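Side-chain contacts in quinoline 2-oxidoreductase large subunit (Pseudomonas putida, PDB 1T3Q), which carries the molybdenum centre and its pterin cytosine dinucleotide in a molybdenum hydroxylase of the xanthine dehydrogenase family, probably hydroxylating quinoline at carbon 2: residues 204-209 and 266-271; 219-222 and 228-231; 231-236 and 242-247. All blocks are in the same frame, centred on the assembly; numbering follows the deposited sequence.

Contact 1. Residues 204-209 and 266-271; sequences RGAVAQ and LLVCLL
Along residues 266-271, Val-268 is the first to meet strand 205-211, and it spreads its two methyls over the alanines there. CG1, held anti to the carbonyl carbon (chi1 -68°), reaches 4.2 Å from Ala-206 O. The other methyl, CG2, fits above the strand between two small residues: it is 3.8 Å from Ala-208 CB and 4.3 Å from Ala-206 CB. The carbonyl of Val-268 then takes over, its O coming within 3.3 Å of Ala-208 CB. One residue on, the backbone N of Cys-269 lies 3.6 Å from the same Ala-208 CB, while Cys-269 SG brushes it at 4.1 Å. A single methyl thus rests against the helix backbone, with a valine branch and a thiol beside it.

The strand offers only alanine methyls on this side, which is consistent with the axes of the two short elements coming within 7.1 Å. Helix 263-275 packs nearly parallel to the strand, at 26°, on one face of the mixed sheet in an alpha/beta layer; Leu-219 of the adjacent strand 216-221 meets both Val-268 and Cys-269, and Trp-281 of strand 279-282 meets Val-268. No hydrogen bond joins the two segments. The contact is buried and depends on close fit between small apolar side chains and helix backbone atoms rather than on polar pairing.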
ATOM      1  N   ARG B 204      19.601  -9.424  -0.299  1.00 15.90           N
ATOM      2  CA  ARG B 204      18.892  -8.702   0.748  1.00 17.11           C
ATOM      3  C   ARG B 204      18.430  -7.341   0.253  1.00 17.03           C
ATOM      4  O   ARG B 204      19.003  -6.770  -0.678  1.00 17.84           O
ATOM      5  CB  ARG B 204      19.786  -8.516   1.975  1.00 16.45           C
ATOM      6  CG  ARG B 204      20.264  -9.822   2.599  1.00 19.15           C
ATOM      7  CD  ARG B 204      21.286  -9.533   3.688  1.00 19.29           C
ATOM      8  NE  ARG B 204      22.405  -8.748   3.176  1.00 18.21           N
ATOM      9  CZ  ARG B 204      23.302  -8.144   3.947  1.00 22.57           C
ATOM     10  NH1 ARG B 204      24.290  -7.445   3.399  1.00 23.25           N
ATOM     11  NH2 ARG B 204      23.209  -8.231   5.269  1.00 21.12           N
ATOM     12  N   GLY B 205      17.389  -6.823   0.888  1.00 17.44           N
ATOM     13  CA  GLY B 205      16.870  -5.531   0.500  1.00 17.96           C
ATOM     14  C   GLY B 205      15.859  -5.016   1.497  1.00 17.46           C
ATOM     15  O   GLY B 205      15.262  -5.785   2.245  1.00 17.40           O
ATOM     16  N   ALA B 206      15.680  -3.703   1.515  1.00 16.50           N
ATOM     17  CA  ALA B 206      14.727  -3.079   2.409  1.00 15.98           C
ATOM     18  C   ALA B 206      14.424  -1.669   1.917  1.00 17.59           C
ATOM     19  O   ALA B 206      15.254  -1.037   1.265  1.00 17.78           O
ATOM     20  CB  ALA B 206      15.285  -3.041   3.833  1.00 14.70           C
ATOM     21  N   VAL B 207      13.221  -1.192   2.221  1.00 16.89           N
ATOM     22  CA  VAL B 207      12.789   0.142   1.832  1.00 18.23           C
ATOM     23  C   VAL B 207      12.079   0.744   3.033  1.00 18.70           C
ATOM     24  O   VAL B 207      11.155   0.141   3.580  1.00 18.35           O
ATOM     25  CB  VAL B 207      11.795   0.104   0.639  1.00 19.72           C
ATOM     26  CG1 VAL B 207      11.389   1.518   0.251  1.00 21.91           C
ATOM     27  CG2 VAL B 207      12.431  -0.602  -0.548  1.00 17.47           C
ATOM     28  N   ALA B 208      12.520   1.925   3.453  1.00 17.14           N
ATOM     29  CA  ALA B 208      11.909   2.591   4.593  1.00 18.63           C
ATOM     30  C   ALA B 208      11.169   3.848   4.161  1.00 19.20           C
ATOM     31  O   ALA B 208      11.601   4.559   3.259  1.00 18.26           O
ATOM     32  CB  ALA B 208      12.980   2.948   5.628  1.00 18.90           C
ATOM     33  N   GLN B 209      10.043   4.108   4.809  1.00 19.79           N
ATOM     34  CA  GLN B 209       9.260   5.290   4.519  1.00 20.15           C
ATOM     35  C   GLN B 209       8.871   5.928   5.841  1.00 20.88           C
ATOM     36  O   GLN B 209       8.025   5.402   6.575  1.00 19.21           O
ATOM     37  CB  GLN B 209       7.999   4.936   3.728  1.00 22.90           C
ATOM     38  CG  GLN B 209       7.162   6.155   3.342  1.00 24.60           C
ATOM     39  CD  GLN B 209       5.952   5.785   2.504  1.00 28.62           C
ATOM     40  OE1 GLN B 209       5.759   6.309   1.405  1.00 30.56           O
ATOM     41  NE2 GLN B 209       5.131   4.880   3.020  1.00 28.55           N
ATOM     42  N   LEU B 266      18.504  -0.818   9.539  1.00 18.92           N
ATOM     43  CA  LEU B 266      18.434   0.318  10.435  1.00 18.10           C
ATOM     44  C   LEU B 266      18.771   1.572   9.647  1.00 16.62           C
ATOM     45  O   LEU B 266      18.104   2.594   9.787  1.00 17.21           O
ATOM     46  CB  LEU B 266      19.419   0.150  11.598  1.00 19.89           C
ATOM     47  CG  LEU B 266      19.183  -1.063  12.503  1.00 22.12           C
ATOM     48  CD1 LEU B 266      20.198  -1.053  13.641  1.00 25.21           C
ATOM     49  CD2 LEU B 266      17.775  -1.027  13.052  1.00 23.64           C
ATOM     50  N   LEU B 267      19.790   1.478   8.799  1.00 16.64           N
ATOM     51  CA  LEU B 267      20.217   2.624   8.014  1.00 17.05           C
ATOM     52  C   LEU B 267      19.127   3.225   7.147  1.00 17.12           C
ATOM     53  O   LEU B 267      18.961   4.442   7.135  1.00 18.61           O
ATOM     54  CB  LEU B 267      21.437   2.268   7.163  1.00 16.53           C
ATOM     55  CG  LEU B 267      22.743   2.095   7.949  1.00 18.67           C
ATOM     56  CD1 LEU B 267      23.807   1.493   7.054  1.00 16.40           C
ATOM     57  CD2 LEU B 267      23.203   3.456   8.503  1.00 15.86           C
ATOM     58  N   VAL B 268      18.366   2.403   6.424  1.00 17.41           N
ATOM     59  CA  VAL B 268      17.324   2.989   5.588  1.00 16.33           C
ATOM     60  C   VAL B 268      16.286   3.735   6.417  1.00 16.92           C
ATOM     61  O   VAL B 268      15.754   4.752   5.976  1.00 16.64           O
ATOM     62  CB  VAL B 268      16.626   1.940   4.683  1.00 18.38           C
ATOM     63  CG1 VAL B 268      17.614   1.443   3.636  1.00 16.61           C
ATOM     64  CG2 VAL B 268      16.099   0.779   5.518  1.00 17.15           C
ATOM     65  N   CYS B 269      16.008   3.249   7.624  1.00 17.12           N
ATOM     66  CA  CYS B 269      15.042   3.922   8.487  1.00 18.31           C
ATOM     67  C   CYS B 269      15.597   5.276   8.904  1.00 17.39           C
ATOM     68  O   CYS B 269      14.891   6.285   8.876  1.00 18.05           O
ATOM     69  CB  CYS B 269      14.753   3.085   9.735  1.00 18.35           C
ATOM     70  SG  CYS B 269      13.902   1.527   9.384  1.00 19.84           S
ATOM     71  N   LEU B 270      16.869   5.291   9.291  1.00 18.24           N
ATOM     72  CA  LEU B 270      17.519   6.525   9.709  1.00 17.32           C
ATOM     73  C   LEU B 270      17.590   7.506   8.544  1.00 17.45           C
ATOM     74  O   LEU B 270      17.338   8.694   8.706  1.00 17.74           O
ATOM     75  CB  LEU B 270      18.931   6.229  10.227  1.00 17.26           C
ATOM     76  CG  LEU B 270      19.021   5.428  11.530  1.00 18.24           C
ATOM     77  CD1 LEU B 270      20.473   5.135  11.851  1.00 17.41           C
ATOM     78  CD2 LEU B 270      18.373   6.211  12.665  1.00 19.27           C
ATOM     79  N   LEU B 271      17.922   6.992   7.366  1.00 16.94           N
ATOM     80  CA  LEU B 271      18.034   7.821   6.175  1.00 16.31           C
ATOM     81  C   LEU B 271      16.696   8.400   5.738  1.00 16.67           C
ATOM     82  O   LEU B 271      16.607   9.580   5.390  1.00 16.78           O
ATOM     83  CB  LEU B 271      18.660   7.011   5.037  1.00 15.42           C
ATOM     84  CG  LEU B 271      20.144   6.674   5.219  1.00 17.86           C
ATOM     85  CD1 LEU B 271      20.564   5.589   4.235  1.00 18.69           C
ATOM     86  CD2 LEU B 271      20.980   7.944   5.024  1.00 17.52           C
TER

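Contact 2. Residues 219-222 and 228-231; sequences LWTA and FVRT
Leu-219 and Val-229 meet through one methyl each, their side chains crossing at about a right angle. The leucine leaves strand 216-221 with its CB pointing to helix 226-237, but at that level it is still 5.7 Å from Val-229 CG1. With CG anti to the backbone N (chi1 172°), the chain advances, and CG stands 5.0 Å from the same Val-229 CG1. Here the branches part. CD1 turns back among Ala-206 and Ala-208 of strand 205-211 and Val-268 of helix 263-275. CD2 goes on in the extended direction, anti to CA, until it comes to 3.7 Å from Val-229 CG1; its other side lies against the sulfur of Cys-269.

Val-229 CG1 is the branch that reaches the strand, and it is shared: Thr-221, two residues along and on the same face of the sheet, brings its CG2 to 4.4 Å from that methyl. Thr-221 turns its methyl to the helix in this loose approach, while OG1 makes a hydrogen bond with Glu-265 of helix 263-275. On the next helix position, Arg-230 leads away from this patch to form a salt bridge with Asp-492 of the second subunit.

Strand 216-221 and helix 226-237 are the first two elements of a beta-alpha-beta unit, and this contact sets the first turn of the helix, at Val-229, against the strand that precedes it. The close contacts are all between methyl groups, with no hydrogen bond between the segments, while the threonine hydroxyl is satisfied by a carboxylate from another helix.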
ATOM      1  N   LEU B 219       8.699   0.002   7.383  1.00 13.83           N
ATOM      2  CA  LEU B 219       9.908  -0.605   6.861  1.00 15.22           C
ATOM      3  C   LEU B 219       9.563  -1.891   6.134  1.00 15.33           C
ATOM      4  O   LEU B 219       9.112  -2.861   6.754  1.00 16.45           O
ATOM      5  CB  LEU B 219      10.894  -0.930   7.987  1.00 12.51           C
ATOM      6  CG  LEU B 219      12.119  -1.753   7.560  1.00 13.04           C
ATOM      7  CD1 LEU B 219      12.958  -0.968   6.557  1.00 14.44           C
ATOM      8  CD2 LEU B 219      12.957  -2.099   8.790  1.00 16.26           C
ATOM      9  N   TRP B 220       9.749  -1.885   4.819  1.00 15.41           N
ATOM     10  CA  TRP B 220       9.522  -3.073   4.004  1.00 15.47           C
ATOM     11  C   TRP B 220      10.874  -3.765   4.001  1.00 15.67           C
ATOM     12  O   TRP B 220      11.887  -3.136   3.717  1.00 16.16           O
ATOM     13  CB  TRP B 220       9.179  -2.698   2.563  1.00 16.44           C
ATOM     14  CG  TRP B 220       7.781  -2.241   2.338  1.00 17.51           C
ATOM     15  CD1 TRP B 220       6.721  -3.007   1.935  1.00 17.00           C
ATOM     16  CD2 TRP B 220       7.297  -0.900   2.437  1.00 19.80           C
ATOM     17  NE1 TRP B 220       5.608  -2.216   1.769  1.00 20.42           N
ATOM     18  CE2 TRP B 220       5.934  -0.920   2.071  1.00 18.27           C
ATOM     19  CE3 TRP B 220       7.885   0.319   2.798  1.00 20.90           C
ATOM     20  CZ2 TRP B 220       5.146   0.236   2.052  1.00 23.17           C
ATOM     21  CZ3 TRP B 220       7.101   1.471   2.779  1.00 24.44           C
ATOM     22  CH2 TRP B 220       5.744   1.421   2.408  1.00 23.87           C
ATOM     23  N   THR B 221      10.914  -5.044   4.347  1.00 13.44           N
ATOM     24  CA  THR B 221      12.186  -5.746   4.336  1.00 15.16           C
ATOM     25  C   THR B 221      12.015  -7.233   4.077  1.00 15.61           C
ATOM     26  O   THR B 221      11.063  -7.845   4.553  1.00 16.87           O
ATOM     27  CB  THR B 221      12.967  -5.539   5.664  1.00 15.33           C
ATOM     28  OG1 THR B 221      14.132  -6.370   5.657  1.00 17.67           O
ATOM     29  CG2 THR B 221      12.109  -5.879   6.876  1.00 15.52           C
ATOM     30  N   ALA B 222      12.934  -7.796   3.297  1.00 16.53           N
ATOM     31  CA  ALA B 222      12.909  -9.219   2.978  1.00 17.27           C
ATOM     32  C   ALA B 222      13.488  -9.944   4.190  1.00 15.72           C
ATOM     33  O   ALA B 222      14.661 -10.320   4.206  1.00 15.11           O
ATOM     34  CB  ALA B 222      13.753  -9.495   1.744  1.00 17.40           C
ATOM     35  N   PHE B 228      10.704  -9.179  15.143  1.00 17.68           N
ATOM     36  CA  PHE B 228      12.040  -8.989  15.699  1.00 18.23           C
ATOM     37  C   PHE B 228      12.655  -7.699  15.152  1.00 19.09           C
ATOM     38  O   PHE B 228      13.200  -6.889  15.901  1.00 18.18           O
ATOM     39  CB  PHE B 228      12.907 -10.194  15.327  1.00 18.68           C
ATOM     40  CG  PHE B 228      14.382  -9.969  15.483  1.00 21.26           C
ATOM     41  CD1 PHE B 228      14.971  -9.912  16.743  1.00 22.95           C
ATOM     42  CD2 PHE B 228      15.192  -9.843  14.360  1.00 21.02           C
ATOM     43  CE1 PHE B 228      16.351  -9.735  16.879  1.00 21.31           C
ATOM     44  CE2 PHE B 228      16.574  -9.666  14.486  1.00 24.09           C
ATOM     45  CZ  PHE B 228      17.151  -9.613  15.751  1.00 22.90           C
ATOM     46  N   VAL B 229      12.561  -7.512  13.839  1.00 18.10           N
ATOM     47  CA  VAL B 229      13.114  -6.316  13.213  1.00 17.00           C
ATOM     48  C   VAL B 229      12.450  -5.053  13.757  1.00 16.95           C
ATOM     49  O   VAL B 229      13.130  -4.074  14.077  1.00 18.55           O
ATOM     50  CB  VAL B 229      12.950  -6.371  11.675  1.00 16.57           C
ATOM     51  CG1 VAL B 229      13.407  -5.059  11.042  1.00 16.82           C
ATOM     52  CG2 VAL B 229      13.766  -7.527  11.118  1.00 18.57           C
ATOM     53  N   ARG B 230      11.126  -5.075  13.862  1.00 16.11           N
ATOM     54  CA  ARG B 230      10.386  -3.926  14.371  1.00 17.90           C
ATOM     55  C   ARG B 230      10.874  -3.526  15.765  1.00 18.93           C
ATOM     56  O   ARG B 230      11.162  -2.357  16.020  1.00 17.83           O
ATOM     57  CB  ARG B 230       8.887  -4.242  14.421  1.00 17.26           C
ATOM     58  CG  ARG B 230       8.032  -3.163  15.097  1.00 19.42           C
ATOM     59  CD  ARG B 230       6.570  -3.539  15.041  1.00 23.38           C
ATOM     60  NE  ARG B 230       5.688  -2.606  15.749  1.00 25.96           N
ATOM     61  CZ  ARG B 230       5.048  -2.893  16.881  1.00 24.72           C
ATOM     62  NH1 ARG B 230       4.258  -1.990  17.448  1.00 25.30           N
ATOM     63  NH2 ARG B 230       5.203  -4.080  17.453  1.00 24.29           N
ATOM     64  N   THR B 231      10.966  -4.501  16.662  1.00 19.54           N
ATOM     65  CA  THR B 231      11.416  -4.239  18.026  1.00 19.55           C
ATOM     66  C   THR B 231      12.860  -3.737  18.075  1.00 19.57           C
ATOM     67  O   THR B 231      13.177  -2.836  18.857  1.00 20.50           O
ATOM     68  CB  THR B 231      11.304  -5.505  18.899  1.00 20.61           C
ATOM     69  OG1 THR B 231       9.969  -6.020  18.826  1.00 19.73           O
ATOM     70  CG2 THR B 231      11.629  -5.178  20.353  1.00 22.28           C
TER

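Contact 3. Residues 231-236 and 242-247; sequences TMVAMF and HLIEVR
Two torsions straighten Ile-244 toward helix 226-237: CG1 is anti to the carbonyl carbon (chi1 -57°), and CD1 continues the chain anti to CA (chi2 177°). The extended branch ends on the helix between Val-233 and Ala-234, and its terminal methyl does all the touching from the strand side. Ile-244 CD1 is 3.8 Å from the backbone N of Ala-234 and 3.9 Å from Ala-234 CB, so it lies against main chain as much as side chain. From beside it, Val-233 CG1 approaches Ile-244 CD1 to 3.9 Å, the two side chains crossing obliquely. The valine also touches Leu-217, Leu-266 and Cys-269, which sets it between the sheet and the two helices, while Ile-244 belongs to the sheet's outermost strand within this chain.

Glu-245 and Arg-247, two residues apart on the strand, form a polar pair that takes no part in the helix contact. Arg-247 grips Glu-245 side-on, NE binding OE1 at 3.0 Å and NH1 binding OE2 at 3.1 Å. The grip is not coplanar, since NE meets OE1 from above the carboxylate plane, 61° out of it. Glu-245 OE1 has a second partner in Ser-535 OG.

This closing strand of the beta-alpha-beta unit thus has two chemically distinct faces. Between residues 231-236 and 242-247 the inner side meets the helix by one isoleucine methyl with no hydrogen bond, although Arg-230, one turn earlier in the helix, gives its NE to Ile-244 O. A bidentate salt bridge, which probably offsets both charges, occupies the partly exposed outer side.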
ATOM      1  N   THR B 231      10.966  -4.501  16.662  1.00 19.54           N
ATOM      2  CA  THR B 231      11.416  -4.239  18.026  1.00 19.55           C
ATOM      3  C   THR B 231      12.860  -3.737  18.075  1.00 19.57           C
ATOM      4  O   THR B 231      13.177  -2.836  18.857  1.00 20.50           O
ATOM      5  CB  THR B 231      11.304  -5.505  18.899  1.00 20.61           C
ATOM      6  OG1 THR B 231       9.969  -6.020  18.826  1.00 19.73           O
ATOM      7  CG2 THR B 231      11.629  -5.178  20.353  1.00 22.28           C
ATOM      8  N   MET B 232      13.736  -4.305  17.248  1.00 19.21           N
ATOM      9  CA  MET B 232      15.131  -3.884  17.248  1.00 20.52           C
ATOM     10  C   MET B 232      15.328  -2.494  16.650  1.00 20.43           C
ATOM     11  O   MET B 232      16.196  -1.741  17.102  1.00 19.98           O
ATOM     12  CB  MET B 232      16.016  -4.902  16.517  1.00 22.16           C
ATOM     13  CG  MET B 232      16.051  -6.284  17.174  1.00 25.54           C
ATOM     14  SD  MET B 232      16.403  -6.249  18.958  1.00 31.59           S
ATOM     15  CE  MET B 232      14.788  -6.415  19.578  1.00 29.00           C
ATOM     16  N   VAL B 233      14.541  -2.148  15.636  1.00 18.98           N
ATOM     17  CA  VAL B 233      14.657  -0.816  15.054  1.00 20.29           C
ATOM     18  C   VAL B 233      14.251   0.190  16.130  1.00 21.06           C
ATOM     19  O   VAL B 233      14.895   1.230  16.307  1.00 20.54           O
ATOM     20  CB  VAL B 233      13.733  -0.633  13.832  1.00 19.78           C
ATOM     21  CG1 VAL B 233      13.683   0.840  13.430  1.00 20.60           C
ATOM     22  CG2 VAL B 233      14.250  -1.465  12.670  1.00 21.16           C
ATOM     23  N   ALA B 234      13.184  -0.134  16.855  1.00 21.39           N
ATOM     24  CA  ALA B 234      12.692   0.740  17.913  1.00 21.75           C
ATOM     25  C   ALA B 234      13.774   0.981  18.963  1.00 23.00           C
ATOM     26  O   ALA B 234      14.011   2.117  19.372  1.00 23.34           O
ATOM     27  CB  ALA B 234      11.463   0.129  18.568  1.00 20.92           C
ATOM     28  N   MET B 235      14.432  -0.092  19.384  1.00 24.43           N
ATOM     29  CA  MET B 235      15.471   0.002  20.401  1.00 26.58           C
ATOM     30  C   MET B 235      16.786   0.630  19.943  1.00 25.92           C
ATOM     31  O   MET B 235      17.317   1.517  20.608  1.00 24.71           O
ATOM     32  CB  MET B 235      15.747  -1.383  20.990  1.00 30.42           C
ATOM     33  CG  MET B 235      14.512  -2.042  21.584  1.00 37.00           C
ATOM     34  SD  MET B 235      14.905  -3.181  22.924  1.00 47.58           S
ATOM     35  CE  MET B 235      14.894  -4.724  22.108  1.00 42.75           C
ATOM     36  N   PHE B 236      17.306   0.181  18.806  1.00 23.23           N
ATOM     37  CA  PHE B 236      18.573   0.693  18.308  1.00 23.49           C
ATOM     38  C   PHE B 236      18.514   2.071  17.645  1.00 23.31           C
ATOM     39  O   PHE B 236      19.545   2.719  17.482  1.00 23.91           O
ATOM     40  CB  PHE B 236      19.201  -0.335  17.362  1.00 22.48           C
ATOM     41  CG  PHE B 236      19.506  -1.660  18.021  1.00 23.45           C
ATOM     42  CD1 PHE B 236      19.516  -2.834  17.280  1.00 21.97           C
ATOM     43  CD2 PHE B 236      19.778  -1.731  19.386  1.00 22.99           C
ATOM     44  CE1 PHE B 236      19.790  -4.065  17.886  1.00 21.69           C
ATOM     45  CE2 PHE B 236      20.054  -2.954  19.999  1.00 22.98           C
ATOM     46  CZ  PHE B 236      20.059  -4.123  19.245  1.00 22.07           C
ATOM     47  N   HIS B 242       5.376   1.509  18.732  1.00 17.82           N
ATOM     48  CA  HIS B 242       4.035   1.519  18.170  1.00 18.58           C
ATOM     49  C   HIS B 242       3.938   2.363  16.903  1.00 17.81           C
ATOM     50  O   HIS B 242       2.967   2.259  16.156  1.00 17.77           O
ATOM     51  CB  HIS B 242       3.028   2.020  19.209  1.00 19.81           C
ATOM     52  CG  HIS B 242       3.330   3.388  19.737  1.00 19.63           C
ATOM     53  ND1 HIS B 242       2.399   4.402  19.749  1.00 21.54           N
ATOM     54  CD2 HIS B 242       4.448   3.897  20.306  1.00 18.58           C
ATOM     55  CE1 HIS B 242       2.928   5.477  20.307  1.00 20.87           C
ATOM     56  NE2 HIS B 242       4.170   5.195  20.655  1.00 21.18           N
ATOM     57  N   LEU B 243       4.943   3.199  16.664  1.00 17.62           N
ATOM     58  CA  LEU B 243       4.950   4.051  15.479  1.00 18.33           C
ATOM     59  C   LEU B 243       5.731   3.394  14.345  1.00 18.03           C
ATOM     60  O   LEU B 243       6.084   4.043  13.361  1.00 19.67           O
ATOM     61  CB  LEU B 243       5.569   5.415  15.807  1.00 17.98           C
ATOM     62  CG  LEU B 243       4.838   6.202  16.898  1.00 17.93           C
ATOM     63  CD1 LEU B 243       5.512   7.548  17.126  1.00 19.98           C
ATOM     64  CD2 LEU B 243       3.391   6.401  16.479  1.00 20.79           C
ATOM     65  N   ILE B 244       6.002   2.103  14.489  1.00 17.53           N
ATOM     66  CA  ILE B 244       6.739   1.373  13.469  1.00 17.63           C
ATOM     67  C   ILE B 244       5.971   0.159  12.972  1.00 18.40           C
ATOM     68  O   ILE B 244       5.404  -0.601  13.764  1.00 17.60           O
ATOM     69  CB  ILE B 244       8.084   0.836  13.999  1.00 17.57           C
ATOM     70  CG1 ILE B 244       8.952   1.977  14.536  1.00 17.50           C
ATOM     71  CG2 ILE B 244       8.816   0.091  12.883  1.00 16.40           C
ATOM     72  CD1 ILE B 244      10.275   1.498  15.140  1.00 18.71           C
ATOM     73  N   GLU B 245       5.947  -0.014  11.656  1.00 17.87           N
ATOM     74  CA  GLU B 245       5.313  -1.184  11.067  1.00 17.61           C
ATOM     75  C   GLU B 245       6.320  -1.794  10.113  1.00 17.07           C
ATOM     76  O   GLU B 245       6.928  -1.090   9.306  1.00 17.68           O
ATOM     77  CB  GLU B 245       4.053  -0.844  10.271  1.00 17.95           C
ATOM     78  CG  GLU B 245       3.477  -2.095   9.589  1.00 19.55           C
ATOM     79  CD  GLU B 245       2.343  -1.812   8.623  1.00 22.51           C
ATOM     80  OE1 GLU B 245       1.778  -2.786   8.072  1.00 22.37           O
ATOM     81  OE2 GLU B 245       2.011  -0.629   8.407  1.00 23.89           O
ATOM     82  N   VAL B 246       6.514  -3.098  10.222  1.00 15.34           N
ATOM     83  CA  VAL B 246       7.425  -3.787   9.326  1.00 15.36           C
ATOM     84  C   VAL B 246       6.549  -4.625   8.401  1.00 15.86           C
ATOM     85  O   VAL B 246       5.625  -5.290   8.858  1.00 16.13           O
ATOM     86  CB  VAL B 246       8.392  -4.694  10.099  1.00 16.18           C
ATOM     87  CG1 VAL B 246       9.115  -5.634   9.140  1.00 15.47           C
ATOM     88  CG2 VAL B 246       9.411  -3.828  10.858  1.00 17.45           C
ATOM     89  N   ARG B 247       6.825  -4.563   7.104  1.00 16.09           N
ATOM     90  CA  ARG B 247       6.061  -5.329   6.121  1.00 14.40           C
ATOM     91  C   ARG B 247       7.005  -6.266   5.395  1.00 14.69           C
ATOM     92  O   ARG B 247       8.148  -5.915   5.121  1.00 14.42           O
ATOM     93  CB  ARG B 247       5.384  -4.396   5.116  1.00 15.10           C
ATOM     94  CG  ARG B 247       4.259  -3.573   5.723  1.00 17.91           C
ATOM     95  CD  ARG B 247       3.584  -2.666   4.707  1.00 20.92           C
ATOM     96  NE  ARG B 247       2.611  -1.806   5.376  1.00 23.90           N
ATOM     97  CZ  ARG B 247       1.978  -0.786   4.806  1.00 25.57           C
ATOM     98  NH1 ARG B 247       1.116  -0.069   5.513  1.00 26.65           N
ATOM     99  NH2 ARG B 247       2.204  -0.484   3.535  1.00 25.98           N
TER

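The three contacts form one continuous layer of helices on a mixed sheet. Contacts 2 and 3 have centres about 7 Å apart, share Thr-231 and are the two halves of one beta-alpha-beta unit; Leu-219 N and Glu-245 O, 2.8 Å apart, are hydrogen-bonded between its strands. Contact 1, centred about 9 Å from contact 2 and 12 Å from contact 3, adds the second helix, which meets the first where Leu-266 CD2 lies 3.6 Å from Val-233 CG2. The layer stands back from the active site: the side chain of Val-229 is about 13 Å from the dioxosulfidomolybdenum ion, and that of Thr-221 about 14 Å from the pterin cytosine dinucleotide.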